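Local coordinates for putative iron binding protein (Bordetella pertussis Tohama I, PDB 1Y9U), which binds ferric iron through tyrosine side chains and, as a periplasmic solute-binding protein, probably serves iron uptake, at residues D57-V62 with G73-K78; G234-I239 with A303-Y308; A242-H247 with K256-L261. One frame throughout, in Å; residues are numbered along the deposited sequence.

Contact 1: residues D57-V62 with G73-K78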
# COMPACT_ATOMS: atom_id res chain seq x y z
N ASP A 57 19.04 -7.91 9.66
CA ASP A 57 19.51 -8.21 8.31
C ASP A 57 18.63 -7.58 7.23
O ASP A 57 19.13 -6.97 6.30
CB ASP A 57 19.58 -9.74 8.10
CG ASP A 57 20.72 -10.37 8.85
OD1 ASP A 57 21.85 -9.87 8.68
OD2 ASP A 57 20.57 -11.36 9.58
N VAL A 58 17.32 -7.78 7.36
CA VAL A 58 16.33 -7.26 6.42
C VAL A 58 15.30 -6.47 7.22
O VAL A 58 14.85 -6.92 8.26
CB VAL A 58 15.64 -8.41 5.66
CG1 VAL A 58 14.53 -7.89 4.76
CG2 VAL A 58 16.66 -9.19 4.84
N LEU A 59 14.95 -5.29 6.70
CA LEU A 59 13.95 -4.40 7.29
C LEU A 59 12.73 -4.43 6.39
O LEU A 59 12.86 -4.22 5.20
CB LEU A 59 14.50 -2.98 7.34
CG LEU A 59 15.87 -2.82 7.99
CD1 LEU A 59 16.21 -1.35 8.06
CD2 LEU A 59 15.86 -3.45 9.36
N MET A 60 11.57 -4.71 6.97
CA MET A 60 10.31 -4.82 6.21
C MET A 60 9.26 -3.88 6.82
O MET A 60 9.05 -3.91 8.04
CB MET A 60 9.81 -6.26 6.29
CG MET A 60 8.43 -6.50 5.69
SD MET A 60 7.88 -8.21 5.84
CE MET A 60 8.76 -8.88 4.54
N THR A 61 8.59 -3.09 5.99
CA THR A 61 7.56 -2.18 6.48
C THR A 61 6.53 -1.87 5.40
O THR A 61 6.58 -2.44 4.29
CB THR A 61 8.26 -0.92 7.08
OG1 THR A 61 7.32 -0.13 7.84
CG2 THR A 61 8.79 -0.02 6.02
N VAL A 62 5.60 -0.99 5.74
CA VAL A 62 4.54 -0.57 4.84
C VAL A 62 4.64 0.95 4.68
O VAL A 62 5.00 1.64 5.63
CB VAL A 62 3.18 -1.00 5.40
CG1 VAL A 62 2.03 -0.59 4.49
CG2 VAL A 62 3.15 -2.51 5.64
N GLY A 73 17.49 7.76 6.85
CA GLY A 73 17.94 7.64 8.23
C GLY A 73 19.23 6.85 8.44
O GLY A 73 19.68 6.71 9.59
N GLY A 74 19.78 6.29 7.36
CA GLY A 74 21.10 5.66 7.36
C GLY A 74 21.17 4.23 7.84
O GLY A 74 22.25 3.74 8.19
N VAL A 75 20.03 3.53 7.86
CA VAL A 75 19.98 2.18 8.43
C VAL A 75 19.81 1.09 7.38
O VAL A 75 19.50 -0.05 7.72
CB VAL A 75 18.90 2.06 9.53
CG1 VAL A 75 19.18 3.06 10.67
CG2 VAL A 75 17.49 2.27 8.98
N THR A 76 20.03 1.45 6.12
CA THR A 76 20.06 0.51 5.00
C THR A 76 21.40 0.53 4.26
O THR A 76 22.22 1.45 4.44
CB THR A 76 18.91 0.82 3.99
OG1 THR A 76 19.18 2.03 3.26
CG2 THR A 76 17.57 1.07 4.70
N GLN A 77 21.60 -0.48 3.41
CA GLN A 77 22.68 -0.47 2.44
C GLN A 77 22.20 -0.87 1.05
O GLN A 77 21.17 -1.56 0.89
CB GLN A 77 23.83 -1.40 2.87
CG GLN A 77 23.46 -2.87 2.89
CD GLN A 77 24.60 -3.73 3.41
OE1 GLN A 77 24.50 -4.29 4.49
NE2 GLN A 77 25.66 -3.83 2.64
N LYS A 78 22.95 -0.43 0.05
CA LYS A 78 22.71 -0.70 -1.36
C LYS A 78 23.07 -2.14 -1.66
O LYS A 78 24.04 -2.66 -1.11
CB LYS A 78 23.57 0.26 -2.21
CG LYS A 78 23.11 1.70 -2.12
CD LYS A 78 24.02 2.64 -2.87
CE LYS A 78 23.74 4.07 -2.48
NZ LYS A 78 24.11 5.01 -3.57

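Contact 2: residues G234-I239 with A303-Y308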
# COMPACT_ATOMS: atom_id res chain seq x y z
N GLY A 234 -2.70 5.42 -14.97
CA GLY A 234 -2.68 4.30 -14.06
C GLY A 234 -3.28 4.59 -12.70
O GLY A 234 -3.52 5.74 -12.33
N THR A 235 -3.49 3.52 -11.95
CA THR A 235 -4.07 3.56 -10.61
C THR A 235 -3.00 3.84 -9.58
O THR A 235 -1.89 3.32 -9.68
CB THR A 235 -4.74 2.21 -10.34
OG1 THR A 235 -5.83 2.02 -11.26
CG2 THR A 235 -5.32 2.12 -8.92
N HIS A 236 -3.34 4.65 -8.58
CA HIS A 236 -2.47 4.96 -7.48
C HIS A 236 -2.22 3.74 -6.61
O HIS A 236 -3.16 3.09 -6.15
CB HIS A 236 -3.09 6.04 -6.60
CG HIS A 236 -2.26 6.37 -5.40
ND1 HIS A 236 -2.55 5.97 -4.11
CD2 HIS A 236 -1.10 7.05 -5.33
CE1 HIS A 236 -1.60 6.42 -3.30
NE2 HIS A 236 -0.71 7.07 -4.02
N VAL A 237 -0.95 3.47 -6.34
CA VAL A 237 -0.56 2.44 -5.40
C VAL A 237 0.44 2.97 -4.37
O VAL A 237 1.34 3.76 -4.68
CB VAL A 237 0.02 1.17 -6.08
CG1 VAL A 237 -0.93 0.62 -7.12
CG2 VAL A 237 1.43 1.39 -6.66
N ASN A 238 0.23 2.58 -3.12
CA ASN A 238 1.34 2.59 -2.16
C ASN A 238 1.86 1.14 -2.10
O ASN A 238 1.40 0.26 -2.85
CB ASN A 238 0.98 3.19 -0.78
CG ASN A 238 2.18 3.87 -0.06
OD1 ASN A 238 3.32 3.47 -0.21
ND2 ASN A 238 1.89 4.96 0.69
N ILE A 239 2.82 0.89 -1.23
CA ILE A 239 3.48 -0.40 -1.21
C ILE A 239 3.78 -0.89 0.18
O ILE A 239 3.83 -0.13 1.13
CB ILE A 239 4.83 -0.31 -1.99
CG1 ILE A 239 5.81 0.66 -1.30
CG2 ILE A 239 4.60 0.03 -3.45
CD1 ILE A 239 7.22 0.60 -1.90
N ALA A 303 8.59 6.87 -5.19
CA ALA A 303 9.38 7.80 -4.40
C ALA A 303 8.84 9.24 -4.45
O ALA A 303 9.02 9.98 -3.49
CB ALA A 303 10.85 7.75 -4.81
N GLU A 304 8.19 9.60 -5.55
CA GLU A 304 7.51 10.91 -5.69
C GLU A 304 6.46 11.16 -4.61
O GLU A 304 6.20 12.31 -4.22
CB GLU A 304 6.87 11.06 -7.08
CG GLU A 304 7.86 11.13 -8.23
CD GLU A 304 8.50 12.50 -8.38
OE1 GLU A 304 9.57 12.71 -7.80
OE2 GLU A 304 7.90 13.37 -9.05
N ILE A 305 5.82 10.09 -4.14
CA ILE A 305 4.83 10.22 -3.07
C ILE A 305 5.50 10.76 -1.80
O ILE A 305 4.98 11.65 -1.13
CB ILE A 305 4.13 8.86 -2.82
CG1 ILE A 305 3.26 8.50 -4.00
CG2 ILE A 305 3.32 8.89 -1.53
CD1 ILE A 305 2.94 7.03 -4.04
N ALA A 306 6.68 10.23 -1.49
CA ALA A 306 7.44 10.71 -0.34
C ALA A 306 7.90 12.15 -0.54
O ALA A 306 7.85 12.94 0.40
CB ALA A 306 8.64 9.79 -0.09
N LYS A 307 8.32 12.49 -1.76
CA LYS A 307 8.77 13.85 -2.11
C LYS A 307 7.70 14.90 -1.84
O LYS A 307 8.02 15.97 -1.38
CB LYS A 307 9.18 13.92 -3.59
CG LYS A 307 9.63 15.32 -4.12
CD LYS A 307 10.00 15.32 -5.61
CE LYS A 307 10.24 16.76 -6.16
NZ LYS A 307 10.91 16.78 -7.51
N TYR A 308 6.44 14.59 -2.17
CA TYR A 308 5.35 15.57 -2.11
C TYR A 308 4.44 15.38 -0.89
O TYR A 308 3.41 16.06 -0.79
CB TYR A 308 4.52 15.51 -3.40
CG TYR A 308 5.20 16.07 -4.61
CD1 TYR A 308 5.82 15.25 -5.54
CD2 TYR A 308 5.24 17.45 -4.83
CE1 TYR A 308 6.45 15.76 -6.66
CE2 TYR A 308 5.88 17.97 -5.95
CZ TYR A 308 6.48 17.13 -6.86
OH TYR A 308 7.12 17.63 -7.98

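Contact 3: residues A242-H247 with K256-L261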
# COMPACT_ATOMS: atom_id res chain seq x y z
N ALA A 242 10.90 -3.63 1.50
CA ALA A 242 12.00 -4.04 2.33
C ALA A 242 13.32 -3.53 1.80
O ALA A 242 13.45 -3.11 0.67
CB ALA A 242 12.01 -5.55 2.42
N ALA A 243 14.31 -3.63 2.66
CA ALA A 243 15.68 -3.19 2.38
C ALA A 243 16.62 -4.02 3.23
O ALA A 243 16.21 -4.54 4.28
CB ALA A 243 15.84 -1.74 2.72
N VAL A 244 17.86 -4.17 2.78
CA VAL A 244 18.89 -4.79 3.61
C VAL A 244 19.42 -3.76 4.60
O VAL A 244 19.70 -2.62 4.24
CB VAL A 244 20.01 -5.36 2.75
CG1 VAL A 244 21.16 -5.89 3.62
CG2 VAL A 244 19.48 -6.48 1.85
N ALA A 245 19.53 -4.15 5.86
CA ALA A 245 20.03 -3.24 6.91
C ALA A 245 21.49 -2.87 6.71
O ALA A 245 22.30 -3.69 6.23
CB ALA A 245 19.83 -3.86 8.26
N ALA A 246 21.83 -1.65 7.10
CA ALA A 246 23.16 -1.07 6.87
C ALA A 246 24.30 -1.93 7.43
O ALA A 246 25.37 -2.04 6.82
CB ALA A 246 23.22 0.33 7.48
N HIS A 247 24.06 -2.54 8.58
CA HIS A 247 25.09 -3.33 9.27
C HIS A 247 24.75 -4.82 9.35
O HIS A 247 25.20 -5.54 10.25
CB HIS A 247 25.33 -2.71 10.65
CG HIS A 247 25.80 -1.30 10.58
ND1 HIS A 247 27.04 -0.96 10.10
CD2 HIS A 247 25.18 -0.13 10.88
CE1 HIS A 247 27.18 0.36 10.13
NE2 HIS A 247 26.07 0.89 10.59
N LYS A 256 19.61 -13.31 0.13
CA LYS A 256 18.88 -14.53 -0.21
C LYS A 256 17.42 -14.43 0.22
O LYS A 256 16.52 -14.80 -0.52
CB LYS A 256 19.53 -15.76 0.42
CG LYS A 256 20.85 -16.17 -0.20
CD LYS A 256 21.37 -17.45 0.41
CE LYS A 256 22.49 -18.05 -0.45
NZ LYS A 256 23.43 -18.91 0.31
N LEU A 257 17.19 -13.92 1.42
CA LEU A 257 15.82 -13.76 1.91
C LEU A 257 15.04 -12.74 1.09
O LEU A 257 13.91 -13.00 0.71
CB LEU A 257 15.81 -13.38 3.39
CG LEU A 257 14.43 -13.12 4.01
CD1 LEU A 257 13.57 -14.36 3.91
CD2 LEU A 257 14.62 -12.71 5.46
N LEU A 258 15.66 -11.62 0.77
CA LEU A 258 14.95 -10.60 0.02
C LEU A 258 14.63 -11.10 -1.40
O LEU A 258 13.55 -10.88 -1.92
CB LEU A 258 15.75 -9.31 0.03
CG LEU A 258 15.18 -8.05 -0.60
CD1 LEU A 258 13.88 -7.71 0.05
CD2 LEU A 258 16.18 -6.92 -0.45
N GLU A 259 15.57 -11.82 -2.01
CA GLU A 259 15.32 -12.42 -3.31
C GLU A 259 14.22 -13.47 -3.22
O GLU A 259 13.39 -13.60 -4.13
CB GLU A 259 16.63 -13.02 -3.89
CG GLU A 259 17.62 -11.95 -4.28
CD GLU A 259 18.98 -12.45 -4.73
OE1 GLU A 259 19.31 -13.61 -4.38
OE2 GLU A 259 19.68 -11.69 -5.42
N TYR A 260 14.18 -14.24 -2.14
CA TYR A 260 13.10 -15.21 -1.93
C TYR A 260 11.74 -14.50 -1.86
O TYR A 260 10.75 -14.99 -2.40
CB TYR A 260 13.34 -16.01 -0.64
CG TYR A 260 12.14 -16.78 -0.19
CD1 TYR A 260 11.74 -17.93 -0.84
CD2 TYR A 260 11.36 -16.33 0.86
CE1 TYR A 260 10.63 -18.63 -0.44
CE2 TYR A 260 10.25 -17.02 1.28
CZ TYR A 260 9.88 -18.17 0.63
OH TYR A 260 8.77 -18.88 1.04
N LEU A 261 11.71 -13.35 -1.22
CA LEU A 261 10.45 -12.63 -1.01
C LEU A 261 9.81 -12.13 -2.30
O LEU A 261 8.60 -11.89 -2.33
CB LEU A 261 10.63 -11.46 -0.02
CG LEU A 261 10.85 -11.88 1.44
CD1 LEU A 261 11.28 -10.70 2.28
CD2 LEU A 261 9.64 -12.54 2.05

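Contact 1: residues D57-V62 with G73-K78
Leu59 and Val75 meet on one face of the sheet of a periplasmic-binding-protein domain, at the two ends of a beta-alpha-beta crossover: strand 58-62, helix 64-72 and the short, weakly bonded strand at 76-77. Leu59 points its side chain at the second segment, its chi1 of -52° setting CG beside the backbone N. The two side chains cross at about a right angle, and one methyl of each makes the touch, Leu59 CD1 lying 3.9 Å from Val75 CG2. The same CD1 is 3.6 Å from the carbonyl oxygen Val75 O. Thr76 adds a looser apolar touch, with its CG2 4.4 Å from Leu59 CD1. The backbones stay well apart, 8.2 Å between Leu59 CA and Thr76 CA, because strand 237-245 lies between the two strands of the crossover: backbone hydrogen bonds join Ala243 and Ala245 to Leu59 and Asp57, and Val244 and Ala246 to Gln77 and Val75. An antiparallel strand from late in the chain, inserted between two earlier ones, is the strand order of type II periplasmic binding proteins. Gly74 ends helix 64-72 in a Schellman motif, where its positive phi (83°) favours glycine. Val75 follows at once, its compact branched side chain packing against Leu44 and Val47 of helix 43-50 and Leu70. Leu59, long enough to reach over the face of the intervening strand to meet Val75, also touches Val47.

Contact 2: residues G234-I239 with A303-Y308
Asn238 OD1 is gripped by two backbone N-H groups, that of the next residue, Ile239, and that of Ile64 at the start of helix 64-72. The bond from Ile239 N to Asn238 OD1 is short at 2.8 Å but bent, 148° at the hydrogen, and it meets the oxygen at a C=O...N angle of 100°, with the donor tilted slightly from the carbonyl plane. An asparagine suits the place because its amide oxygen can serve its own strand and a helix start together. Beside it, the contact with the C-terminal helix 303-318 is carried by Ile305. Its CG1 branch, anti to the carbonyl carbon and extended to its end, brings methyl CD1 to 3.7 Å from Val237 O; the same methyl packs obliquely against the His236 imidazole. The ring is brought there by a chi1 of 177°, which swings it toward the helix although the bond to CB does not point that way. Val237 joins through its backbone, its side chain being directed away. Strand 237-245 pairs antiparallel with strand 100-112 here, through backbone hydrogen bonds of His236 with Arg107 and Asn238 with Arg105. Such a pair of long strands is consistent with the two-stranded hinge between the lobes of iron-binding proteins of this family. Around Ile305, an apolar residue well suited to a buried junction, stand Ala146 of helix 142-155 and Ile64. The His236 side chain lies about 7 Å from that of Tyr143, which binds ferric iron in this protein, although no iron is bound to this chain here.

Contact 3: residues A242-H247 with K256-L261
Ala242 and Leu258 mark where the end of strand 237-245 and helix 251-261 come closest, with 7.6 Å between Ala242 CA and Leu258 CA, room for one layer of side chains. This is helix-on-sheet packing in an alpha/beta domain of the type II periplasmic-binding-protein fold: the chain leaves the sheet at the end of the strand, turns, and helix 251-261 folds back over one face. Leu258 supplies the helix side of the contact. Its chi1 of -176° carries CG anti to the backbone N and directs the fork of the side chain at the strand, where the two methyl groups divide the work. CD1 meets the single methyl of Ala242, at 3.7 Å from Ala242 CB. CD2 goes to Val244 and lies 4.0 Å from its CG2. Alanine fits opposite the closest part of the helix because a small methyl lets the backbones approach; two residues on, the larger valine reaches out to the other branch of the leucine. Ala243, between them, points its CB away from the helix, so that Ala242 and Val244 present the surface that Leu258 straddles. Neighbouring parts of the fold close round this apolar patch, Ile79 touching both Val244 and Leu258, and Leu84 of helix 82-87 touching Leu258. Helix 251-261 also overlies strand 58-62, Leu257 packing on Val58 and Leu261 on Met60, while Leu257 reaches helix 20-30 at Leu23 and Phe26. Val244 crosses Leu258 obliquely, and the branch it offers, CG2, is the one that stands anti to its own carbonyl carbon, beside the backbone N.

Overall arrangement
All three contacts use the one mixed sheet, and strand 237-245 ties them together. Contacts 1 and 3 have centres about 8 Å apart in the same lobe but lie on opposite faces of the sheet: Leu59 faces Val47 of helix 43-50, while its neighbours Val58 and Met60 face Leu257 and Leu261 of the helix of contact 3. Contact 2 lies about 19 Å from contact 1 and 22 Å from contact 3, centre to centre, nearer the centre of the chain and the iron-binding tyrosines. Along the chain contact 1 closes first; contact 3 is nested within the loop that contact 2 closes. One strand thus runs from the probable hinge, near the metal site, into the core of a lobe.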